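Long-range contacts in spectinomycin phosphotransferase (Legionella pneumophila, PDB 3I0Q), which probably transfers a phosphate group from a bound nucleotide to the antibiotic spectinomycin, using a metal-dependent, kinase-like active site: residues A[76-81]-A[225-230]; A[101-106]-A[217-222]; A[129-134]-A[206-211]. One frame throughout, in Å; residues are numbered along the deposited sequence.

Contact 1 (A[76-81]-A[225-230]). With AMP (adenosine monophosphate), chain B.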
loop_
_atom_site.group_PDB
_atom_site.type_symbol
_atom_site.label_atom_id
_atom_site.label_comp_id
_atom_site.label_asym_id
_atom_site.label_seq_id
_atom_site.Cartn_x
_atom_site.Cartn_y
_atom_site.Cartn_z
ATOM N N GLU A 76 5.690 -8.849 13.004
ATOM C CA GLU A 76 5.735 -7.590 12.292
ATOM C C GLU A 76 4.409 -7.135 11.720
ATOM O O GLU A 76 4.369 -6.397 10.737
ATOM C CB GLU A 76 6.777 -7.655 11.189
ATOM C CG GLU A 76 8.199 -7.852 11.690
ATOM C CD GLU A 76 8.485 -9.286 12.097
ATOM O OE1 GLU A 76 7.810 -10.202 11.573
ATOM O OE2 GLU A 76 9.397 -9.494 12.921
ATOM N N ILE A 77 3.327 -7.580 12.345
ATOM C CA ILE A 77 1.978 -7.210 11.942
ATOM C C ILE A 77 1.239 -6.689 13.171
ATOM O O ILE A 77 0.964 -7.451 14.102
ATOM C CB ILE A 77 1.214 -8.418 11.388
ATOM C CG1 ILE A 77 1.736 -8.757 9.992
ATOM C CG2 ILE A 77 -0.290 -8.148 11.416
ATOM C CD1 ILE A 77 1.637 -7.636 8.996
ATOM N N ILE A 78 0.920 -5.398 13.181
ATOM C CA ILE A 78 0.221 -4.803 14.310
ATOM C C ILE A 78 -1.154 -5.471 14.470
ATOM O O ILE A 78 -1.965 -5.431 13.550
ATOM C CB ILE A 78 0.065 -3.276 14.102
ATOM C CG1 ILE A 78 1.432 -2.660 13.772
ATOM C CG2 ILE A 78 -0.475 -2.625 15.374
ATOM C CD1 ILE A 78 1.409 -1.207 13.406
ATOM N N PHE A 79 -1.400 -6.095 15.625
ATOM C CA PHE A 79 -2.661 -6.792 15.879
ATOM C C PHE A 79 -3.708 -5.899 16.542
ATOM O O PHE A 79 -3.382 -5.106 17.420
ATOM C CB PHE A 79 -2.420 -8.022 16.768
ATOM C CG PHE A 79 -3.478 -9.078 16.628
ATOM C CD1 PHE A 79 -3.638 -9.764 15.415
ATOM C CD2 PHE A 79 -4.362 -9.338 17.670
ATOM C CE1 PHE A 79 -4.655 -10.673 15.238
ATOM C CE2 PHE A 79 -5.394 -10.255 17.502
ATOM C CZ PHE A 79 -5.545 -10.924 16.282
ATOM N N PRO A 80 -4.984 -6.029 16.145
ATOM C CA PRO A 80 -6.052 -5.204 16.729
ATOM C C PRO A 80 -6.256 -5.491 18.210
ATOM O O PRO A 80 -5.716 -6.458 18.750
ATOM C CB PRO A 80 -7.293 -5.590 15.918
ATOM C CG PRO A 80 -6.730 -6.162 14.634
ATOM C CD PRO A 80 -5.525 -6.928 15.112
ATOM N N ILE A 81 -7.034 -4.648 18.872
ATOM C CA ILE A 81 -7.314 -4.863 20.278
ATOM C C ILE A 81 -8.710 -5.442 20.418
ATOM O O ILE A 81 -9.645 -4.992 19.755
ATOM C CB ILE A 81 -7.231 -3.571 21.073
ATOM C CG1 ILE A 81 -5.765 -3.139 21.174
ATOM C CG2 ILE A 81 -7.911 -3.768 22.424
ATOM C CD1 ILE A 81 -5.440 -2.334 22.405
ATOM N N SER A 225 12.981 -3.506 15.361
ATOM C CA SER A 225 11.611 -3.997 15.235
ATOM C C SER A 225 10.940 -3.112 14.190
ATOM O O SER A 225 11.053 -1.890 14.246
ATOM C CB SER A 225 10.852 -3.865 16.548
ATOM O OG SER A 225 10.243 -2.594 16.633
ATOM N N ILE A 226 10.251 -3.737 13.242
ATOM C CA ILE A 226 9.568 -3.029 12.174
ATOM C C ILE A 226 8.172 -3.621 12.008
ATOM O O ILE A 226 7.936 -4.759 12.391
ATOM C CB ILE A 226 10.318 -3.195 10.834
ATOM C CG1 ILE A 226 10.263 -4.659 10.388
ATOM C CG2 ILE A 226 11.769 -2.722 10.963
ATOM C CD1 ILE A 226 11.041 -4.916 9.134
ATOM N N TYR A 227 7.248 -2.863 11.429
ATOM C CA TYR A 227 5.896 -3.369 11.224
ATOM C C TYR A 227 5.489 -3.138 9.769
ATOM O O TYR A 227 5.902 -2.155 9.154
ATOM C CB TYR A 227 4.901 -2.655 12.162
ATOM C CG TYR A 227 5.370 -2.537 13.595
ATOM C CD1 TYR A 227 4.811 -3.314 14.601
ATOM C CD2 TYR A 227 6.382 -1.654 13.942
ATOM C CE1 TYR A 227 5.244 -3.214 15.929
ATOM C CE2 TYR A 227 6.825 -1.543 15.260
ATOM C CZ TYR A 227 6.252 -2.323 16.258
ATOM O OH TYR A 227 6.669 -2.176 17.575
ATOM N N ILE A 228 4.710 -4.059 9.212
ATOM C CA ILE A 228 4.225 -3.917 7.851
ATOM C C ILE A 228 2.763 -3.592 8.047
ATOM O O ILE A 228 2.098 -4.269 8.841
ATOM C CB ILE A 228 4.376 -5.223 7.066
ATOM C CG1 ILE A 228 5.873 -5.567 6.971
ATOM C CG2 ILE A 228 3.670 -5.110 5.705
ATOM C CD1 ILE A 228 6.329 -6.130 5.624
ATOM N N ILE A 229 2.258 -2.557 7.363
ATOM C CA ILE A 229 0.865 -2.172 7.540
ATOM C C ILE A 229 -0.015 -2.074 6.308
ATOM O O ILE A 229 0.365 -2.494 5.231
ATOM C CB ILE A 229 0.767 -0.859 8.319
ATOM C CG1 ILE A 229 1.213 0.315 7.451
ATOM C CG2 ILE A 229 1.606 -0.965 9.596
ATOM C CD1 ILE A 229 1.099 1.616 8.170
ATOM N N ASP A 230 -1.203 -1.511 6.483
ATOM C CA ASP A 230 -2.168 -1.370 5.400
ATOM C C ASP A 230 -2.377 -2.705 4.692
ATOM O O ASP A 230 -1.742 -2.995 3.679
ATOM C CB ASP A 230 -1.733 -0.309 4.365
ATOM C CG ASP A 230 -2.918 0.565 3.863
ATOM O OD1 ASP A 230 -2.816 1.226 2.788
ATOM O OD2 ASP A 230 -3.960 0.605 4.573
HETATM P P AMP B . -2.861 2.850 7.078
HETATM O O1P AMP B . -3.254 3.193 5.682
HETATM O O2P AMP B . -3.837 3.644 8.094
HETATM O O3P AMP B . -2.822 1.423 7.516
HETATM O "O5'" AMP B . -1.428 3.533 7.384
HETATM C "C5'" AMP B . -1.154 4.891 7.004
HETATM C "C4'" AMP B . -0.435 5.647 8.128
HETATM O "O4'" AMP B . -1.127 5.529 9.371
HETATM C "C3'" AMP B . 0.970 5.145 8.444
HETATM O "O3'" AMP B . 1.916 5.914 7.680
HETATM C "C2'" AMP B . 1.105 5.501 9.941
HETATM O "O2'" AMP B . 1.581 6.854 10.051
HETATM C "C1'" AMP B . -0.306 5.431 10.541
HETATM N N9 AMP B . -0.605 4.247 11.404
HETATM C C8 AMP B . -1.236 3.075 11.047
HETATM N N7 AMP B . -1.363 2.215 12.017
HETATM C C5 AMP B . -0.780 2.842 13.105
HETATM C C6 AMP B . -0.583 2.447 14.477
HETATM N N6 AMP B . -0.985 1.268 14.956
HETATM N N1 AMP B . 0.046 3.328 15.313
HETATM C C2 AMP B . 0.452 4.520 14.828
HETATM N N3 AMP B . 0.322 4.998 13.572
HETATM C C4 AMP B . -0.310 4.093 12.751
#

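Contact 2 (A[101-106]-A[217-222]). With AMP (adenosine monophosphate), chain B.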
loop_
_atom_site.group_PDB
_atom_site.type_symbol
_atom_site.label_atom_id
_atom_site.label_comp_id
_atom_site.label_asym_id
_atom_site.label_seq_id
_atom_site.Cartn_x
_atom_site.Cartn_y
_atom_site.Cartn_z
ATOM N N PRO A 101 -2.928 -0.796 19.206
ATOM C CA PRO A 101 -2.095 -0.091 20.184
ATOM C C PRO A 101 -1.364 0.990 19.363
ATOM O O PRO A 101 -1.279 0.872 18.140
ATOM C CB PRO A 101 -1.173 -1.194 20.690
ATOM C CG PRO A 101 -1.014 -2.083 19.459
ATOM C CD PRO A 101 -2.425 -2.155 18.938
ATOM N N PHE A 102 -0.835 2.032 19.997
ATOM C CA PHE A 102 -0.185 3.068 19.202
ATOM C C PHE A 102 1.307 2.895 19.030
ATOM O O PHE A 102 2.046 2.907 20.003
ATOM C CB PHE A 102 -0.453 4.463 19.775
ATOM C CG PHE A 102 -0.235 5.570 18.775
ATOM C CD1 PHE A 102 -1.285 6.046 18.003
ATOM C CD2 PHE A 102 1.038 6.092 18.552
ATOM C CE1 PHE A 102 -1.068 7.023 17.025
ATOM C CE2 PHE A 102 1.253 7.064 17.573
ATOM C CZ PHE A 102 0.195 7.525 16.815
ATOM N N ILE A 103 1.746 2.760 17.781
ATOM C CA ILE A 103 3.164 2.594 17.488
ATOM C C ILE A 103 3.833 3.900 17.106
ATOM O O ILE A 103 3.698 4.375 15.983
ATOM C CB ILE A 103 3.399 1.575 16.356
ATOM C CG1 ILE A 103 3.300 0.159 16.913
ATOM C CG2 ILE A 103 4.784 1.758 15.752
ATOM C CD1 ILE A 103 2.115 -0.050 17.826
ATOM N N HIS A 104 4.548 4.474 18.070
ATOM C CA HIS A 104 5.278 5.718 17.877
ATOM C C HIS A 104 6.465 5.386 16.998
ATOM O O HIS A 104 7.533 5.021 17.484
ATOM C CB HIS A 104 5.781 6.244 19.217
ATOM C CG HIS A 104 4.701 6.431 20.239
ATOM N ND1 HIS A 104 3.825 7.495 20.211
ATOM C CD2 HIS A 104 4.358 5.688 21.318
ATOM C CE1 HIS A 104 2.990 7.402 21.230
ATOM N NE2 HIS A 104 3.292 6.315 21.918
ATOM N N ALA A 105 6.282 5.493 15.698
ATOM C CA ALA A 105 7.371 5.184 14.796
ATOM C C ALA A 105 7.094 5.718 13.414
ATOM O O ALA A 105 5.978 5.631 12.898
ATOM C CB ALA A 105 7.596 3.684 14.739
ATOM N N PRO A 106 8.111 6.305 12.802
ATOM C CA PRO A 106 8.009 6.872 11.456
ATOM C C PRO A 106 8.042 5.735 10.438
ATOM O O PRO A 106 8.320 4.596 10.800
ATOM C CB PRO A 106 9.244 7.752 11.373
ATOM C CG PRO A 106 10.258 6.938 12.189
ATOM C CD PRO A 106 9.449 6.514 13.385
ATOM N N ASN A 217 4.502 1.905 3.793
ATOM C CA ASN A 217 3.783 0.971 4.647
ATOM C C ASN A 217 4.575 0.119 5.604
ATOM O O ASN A 217 4.079 -0.904 6.082
ATOM C CB ASN A 217 2.858 0.112 3.822
ATOM C CG ASN A 217 1.722 0.906 3.292
ATOM O OD1 ASN A 217 1.154 1.724 4.015
ATOM N ND2 ASN A 217 1.380 0.696 2.032
ATOM N N VAL A 218 5.795 0.561 5.892
ATOM C CA VAL A 218 6.636 -0.117 6.854
ATOM C C VAL A 218 6.969 0.910 7.939
ATOM O O VAL A 218 7.723 1.858 7.697
ATOM C CB VAL A 218 7.988 -0.619 6.252
ATOM C CG1 VAL A 218 8.750 -1.411 7.308
ATOM C CG2 VAL A 218 7.763 -1.474 5.018
ATOM N N LEU A 219 6.387 0.743 9.122
ATOM C CA LEU A 219 6.696 1.628 10.225
ATOM C C LEU A 219 8.039 1.121 10.692
ATOM O O LEU A 219 8.133 -0.011 11.172
ATOM C CB LEU A 219 5.700 1.473 11.368
ATOM C CG LEU A 219 4.240 1.818 11.125
ATOM C CD1 LEU A 219 3.555 1.891 12.470
ATOM C CD2 LEU A 219 4.111 3.155 10.398
ATOM N N VAL A 220 9.078 1.939 10.534
ATOM C CA VAL A 220 10.412 1.551 10.952
ATOM C C VAL A 220 10.681 2.000 12.369
ATOM O O VAL A 220 11.240 3.067 12.597
ATOM C CB VAL A 220 11.490 2.161 10.063
ATOM C CG1 VAL A 220 12.833 1.487 10.360
ATOM C CG2 VAL A 220 11.096 2.026 8.590
ATOM N N GLY A 221 10.277 1.168 13.318
ATOM C CA GLY A 221 10.479 1.477 14.721
ATOM C C GLY A 221 11.939 1.607 15.102
ATOM O O GLY A 221 12.813 1.778 14.252
ATOM N N ASN A 222 12.197 1.527 16.401
ATOM C CA ASN A 222 13.552 1.646 16.896
ATOM C C ASN A 222 14.192 0.284 17.025
ATOM O O ASN A 222 13.757 -0.680 16.392
HETATM P P AMP B . -2.861 2.850 7.078
HETATM O O1P AMP B . -3.254 3.193 5.682
HETATM O O2P AMP B . -3.837 3.644 8.094
HETATM O O3P AMP B . -2.822 1.423 7.516
HETATM O "O5'" AMP B . -1.428 3.533 7.384
HETATM C "C5'" AMP B . -1.154 4.891 7.004
HETATM C "C4'" AMP B . -0.435 5.647 8.128
HETATM O "O4'" AMP B . -1.127 5.529 9.371
HETATM C "C3'" AMP B . 0.970 5.145 8.444
HETATM O "O3'" AMP B . 1.916 5.914 7.680
HETATM C "C2'" AMP B . 1.105 5.501 9.941
HETATM O "O2'" AMP B . 1.581 6.854 10.051
HETATM C "C1'" AMP B . -0.306 5.431 10.541
HETATM N N9 AMP B . -0.605 4.247 11.404
HETATM C C8 AMP B . -1.236 3.075 11.047
HETATM N N7 AMP B . -1.363 2.215 12.017
HETATM C C5 AMP B . -0.780 2.842 13.105
HETATM C C6 AMP B . -0.583 2.447 14.477
HETATM N N6 AMP B . -0.985 1.268 14.956
HETATM N N1 AMP B . 0.046 3.328 15.313
HETATM C C2 AMP B . 0.452 4.520 14.828
HETATM N N3 AMP B . 0.322 4.998 13.572
HETATM C C4 AMP B . -0.310 4.093 12.751
#

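Contact 3 (A[129-134]-A[206-211])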
loop_
_atom_site.group_PDB
_atom_site.type_symbol
_atom_site.label_atom_id
_atom_site.label_comp_id
_atom_site.label_asym_id
_atom_site.label_seq_id
_atom_site.Cartn_x
_atom_site.Cartn_y
_atom_site.Cartn_z
ATOM N N HIS A 129 4.799 -14.577 2.133
ATOM C CA HIS A 129 4.741 -15.243 0.833
ATOM C C HIS A 129 4.700 -16.780 0.915
ATOM O O HIS A 129 4.310 -17.445 -0.054
ATOM C CB HIS A 129 5.917 -14.805 -0.043
ATOM C CG HIS A 129 5.806 -13.399 -0.539
ATOM N ND1 HIS A 129 6.781 -12.802 -1.309
ATOM C CD2 HIS A 129 4.830 -12.473 -0.381
ATOM C CE1 HIS A 129 6.410 -11.569 -1.605
ATOM N NE2 HIS A 129 5.230 -11.346 -1.054
ATOM N N GLU A 130 5.108 -17.336 2.057
ATOM C CA GLU A 130 5.101 -18.789 2.256
ATOM C C GLU A 130 3.923 -19.219 3.131
ATOM O O GLU A 130 3.762 -20.406 3.435
ATOM C CB GLU A 130 6.406 -19.291 2.909
ATOM C CG GLU A 130 7.660 -19.326 2.023
ATOM C CD GLU A 130 7.506 -20.165 0.763
ATOM O OE1 GLU A 130 7.344 -21.404 0.867
ATOM O OE2 GLU A 130 7.552 -19.580 -0.341
ATOM N N THR A 131 3.104 -18.261 3.543
ATOM C CA THR A 131 1.943 -18.585 4.371
ATOM C C THR A 131 0.802 -19.162 3.536
ATOM O O THR A 131 0.278 -18.504 2.639
ATOM C CB THR A 131 1.450 -17.346 5.151
ATOM O OG1 THR A 131 2.133 -17.284 6.407
ATOM C CG2 THR A 131 -0.060 -17.414 5.393
ATOM N N SER A 132 0.427 -20.401 3.832
ATOM C CA SER A 132 -0.644 -21.056 3.089
ATOM C C SER A 132 -1.948 -20.327 3.367
ATOM O O SER A 132 -2.184 -19.848 4.486
ATOM C CB SER A 132 -0.773 -22.524 3.508
ATOM O OG SER A 132 -1.609 -23.239 2.616
ATOM N N VAL A 133 -2.791 -20.229 2.343
ATOM C CA VAL A 133 -4.064 -19.551 2.509
ATOM C C VAL A 133 -5.232 -20.514 2.483
ATOM O O VAL A 133 -5.386 -21.301 1.544
ATOM C CB VAL A 133 -4.325 -18.507 1.424
ATOM C CG1 VAL A 133 -5.399 -17.543 1.926
ATOM C CG2 VAL A 133 -3.048 -17.784 1.058
ATOM N N PRO A 134 -6.063 -20.470 3.531
ATOM C CA PRO A 134 -7.231 -21.338 3.624
ATOM C C PRO A 134 -7.994 -21.266 2.303
ATOM O O PRO A 134 -8.404 -20.183 1.878
ATOM C CB PRO A 134 -8.004 -20.727 4.791
ATOM C CG PRO A 134 -6.900 -20.300 5.703
ATOM C CD PRO A 134 -5.932 -19.640 4.741
ATOM N N TYR A 206 1.049 -18.336 -7.599
ATOM C CA TYR A 206 0.557 -17.147 -6.900
ATOM C C TYR A 206 0.701 -17.299 -5.390
ATOM O O TYR A 206 0.469 -18.377 -4.843
ATOM C CB TYR A 206 -0.920 -16.896 -7.226
ATOM C CG TYR A 206 -1.193 -16.330 -8.608
ATOM C CD1 TYR A 206 -0.415 -16.700 -9.708
ATOM C CD2 TYR A 206 -2.286 -15.495 -8.829
ATOM C CE1 TYR A 206 -0.726 -16.262 -10.989
ATOM C CE2 TYR A 206 -2.608 -15.054 -10.104
ATOM C CZ TYR A 206 -1.829 -15.445 -11.182
ATOM O OH TYR A 206 -2.194 -15.068 -12.457
ATOM N N VAL A 207 1.070 -16.204 -4.724
ATOM C CA VAL A 207 1.260 -16.191 -3.274
ATOM C C VAL A 207 0.502 -15.043 -2.605
ATOM O O VAL A 207 0.049 -14.104 -3.269
ATOM C CB VAL A 207 2.763 -16.067 -2.921
ATOM C CG1 VAL A 207 3.427 -17.418 -2.980
ATOM C CG2 VAL A 207 3.452 -15.133 -3.918
ATOM N N LEU A 208 0.351 -15.131 -1.288
ATOM C CA LEU A 208 -0.336 -14.089 -0.536
ATOM C C LEU A 208 0.595 -12.890 -0.541
ATOM O O LEU A 208 1.606 -12.866 0.161
ATOM C CB LEU A 208 -0.601 -14.526 0.911
ATOM C CG LEU A 208 -1.266 -13.514 1.858
ATOM C CD1 LEU A 208 -2.741 -13.459 1.554
ATOM C CD2 LEU A 208 -1.065 -13.905 3.318
ATOM N N CYS A 209 0.264 -11.905 -1.365
ATOM C CA CYS A 209 1.063 -10.700 -1.457
ATOM C C CYS A 209 0.345 -9.549 -0.757
ATOM O O CYS A 209 -0.883 -9.500 -0.716
ATOM C CB CYS A 209 1.270 -10.284 -2.920
ATOM S SG CYS A 209 1.907 -11.512 -4.073
ATOM N N HIS A 210 1.128 -8.652 -0.171
ATOM C CA HIS A 210 0.604 -7.433 0.428
ATOM C C HIS A 210 0.657 -6.726 -0.912
ATOM O O HIS A 210 1.690 -6.778 -1.577
ATOM C CB HIS A 210 1.647 -6.856 1.388
ATOM C CG HIS A 210 1.372 -5.451 1.815
ATOM N ND1 HIS A 210 1.452 -4.380 0.952
ATOM C CD2 HIS A 210 1.022 -4.940 3.018
ATOM C CE1 HIS A 210 1.162 -3.270 1.604
ATOM N NE2 HIS A 210 0.899 -3.581 2.860
ATOM N N SER A 211 -0.394 -6.084 -1.370
ATOM C CA SER A 211 -0.215 -5.528 -2.701
ATOM C C SER A 211 0.516 -4.202 -2.908
ATOM O O SER A 211 0.890 -3.892 -4.035
ATOM C CB SER A 211 -1.559 -5.480 -3.412
ATOM O OG SER A 211 -1.875 -6.769 -3.894
#

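Contact 1 (A[76-81]-A[225-230])
The carbonyl oxygen of E76 holds the two segments together: I228 N donates to E76 O over 2.8 Å. The bond is nearly straight (168° at the hydrogen), with the donor slightly tilted from the carbonyl plane. The CA of Y227 comes up to the same oxygen, adding a weaker CH···O contact. The N-H···O bond is the one hydrogen bond between the segments; the rest is side-chain packing, partly against backbone oxygens. E76 CG lies against I226 O at 3.2 Å and also approaches I226 CG1, the two side chains meeting at a slant. The bend at chi2 (77°) turns the carboxylate aside, where OE2 makes a weak bond to Q120 on helix 115-130. A glutamate thus serves as aliphatic filler near its root and as an acceptor at its end. The CB of I77 points away from the other segment, yet its CD1 rests 3.4 Å from I228 O, beside I228 CB. I78 crosses the Y227 side chain at about a right angle, CG1 resting 3.5 Å from Y227 CD1. The I78 chain is extended at chi2 (174°), which carries CD1 to 3.8 Å from I229 CG2; CG2 and CD1 of I78 also approach AMP N6. Branching suits I229: CG2 packs on I78 while CD1 comes within 3.5 Å of AMP C3'. The next residue, D230, binds magnesium, consistent with the metal-binding aspartate (DFG position) of kinase-like enzymes. The chemistry implies an apolar wall beside the nucleotide, joined to the loop after helix 63-71 by one backbone bond and aliphatic packing, with the metal ligand at its margin.

Contact 2 (A[101-106]-A[217-222])
P106 meets V220 through a lone backbone bond: the short touching parts, end to end, run 106° apart, and a single bond joins them rather than a sheet pairing. V220 N donates to P106 O over 2.8 Å, in the carbonyl plane but bent to 134° at the hydrogen. The setting is the hinge of the kinase-like fold, where 101-106 leaves strand 97-101 and passes over the short hairpin strand 218-220. Proline has no amide hydrogen to offer, yet its carbonyl can still accept. Just before it, the CB of A105 sits 3.6 Å from G221 CA, a small methyl against a residue with no side chain, which lets the backbones come close. Deeper in, I103 and L219 meet obliquely, CG2 of the first 3.5 Å from CD1 of the second. The other branch of L219, CD2, heads for the ribose and stops 3.8 Å from AMP C2', so one leucine packs on both hinge and nucleotide. The hinge backbone reads the adenine as kinases do: AMP N6 donates to P101 O, and I103 N donates to AMP N1 at 3.1 Å. A chi1 of -160° swings the F102 ring to the adenine's C2 edge, the planes oblique and AMP C2 3.5 Å above the centre of one face.

Contact 3 (A[129-134]-A[206-211])
H129, near the end of helix 115-130, faces V207 and L208 of the strand, and its side chain can be followed outward. CB lies 4.5 Å from V207 CB. At chi1 -72° CG stands beside the backbone N, which puts the CD2 edge of the ring at L208 O, 3.3 Å from CD2 and near the ring plane. Both nitrogens have partners: ND1 bonds to Y267, and NE2 to the carboxylate of D242, which also accepts the backbone N of H210. Imidazole suits this buried spot because it offers two polar atoms on one small flat group. C209 SG approaches the ring obliquely, 5.0 Å from its centroid. Farther along, L208 packs on the segment that follows the helix. Its CB meets V133 CG2 at 4.1 Å, the two side chains crossing at about a right angle, while CD2 runs beside the methyl of T131, 4.2 Å from CG2. T131 keeps its hydroxyl turned to S72, a threonine thus serving an apolar and a polar neighbour at once. This packing of a helix end and its following loop on a strand belongs to the C-terminal lobe of the kinase-like fold, where strand 207-209 leads into a sequence, beginning at H210, that matches the family's catalytic loop.

How the contacts relate
Contacts 1 and 2 are close neighbours, their centres about 8 Å apart; both touch AMP and share the hairpin of strands 218-220 and 226-228, joined by backbone bonds such as L219 N to Y227 O. Contact 3 lies about 17 Å from contact 1 and 23 Å from contact 2, centre to centre, away from the nucleotide. Contacts 1 and 3 are buried, whereas contact 2 is partly open, with P106 exposed. Each of the first two relies on one backbone bond plus aliphatic packing. Contact 3 has no hydrogen bond between its segments and keeps its polar links for third parties. One of these, H210 NE2 to I229 O, ties its strand end to contact 1.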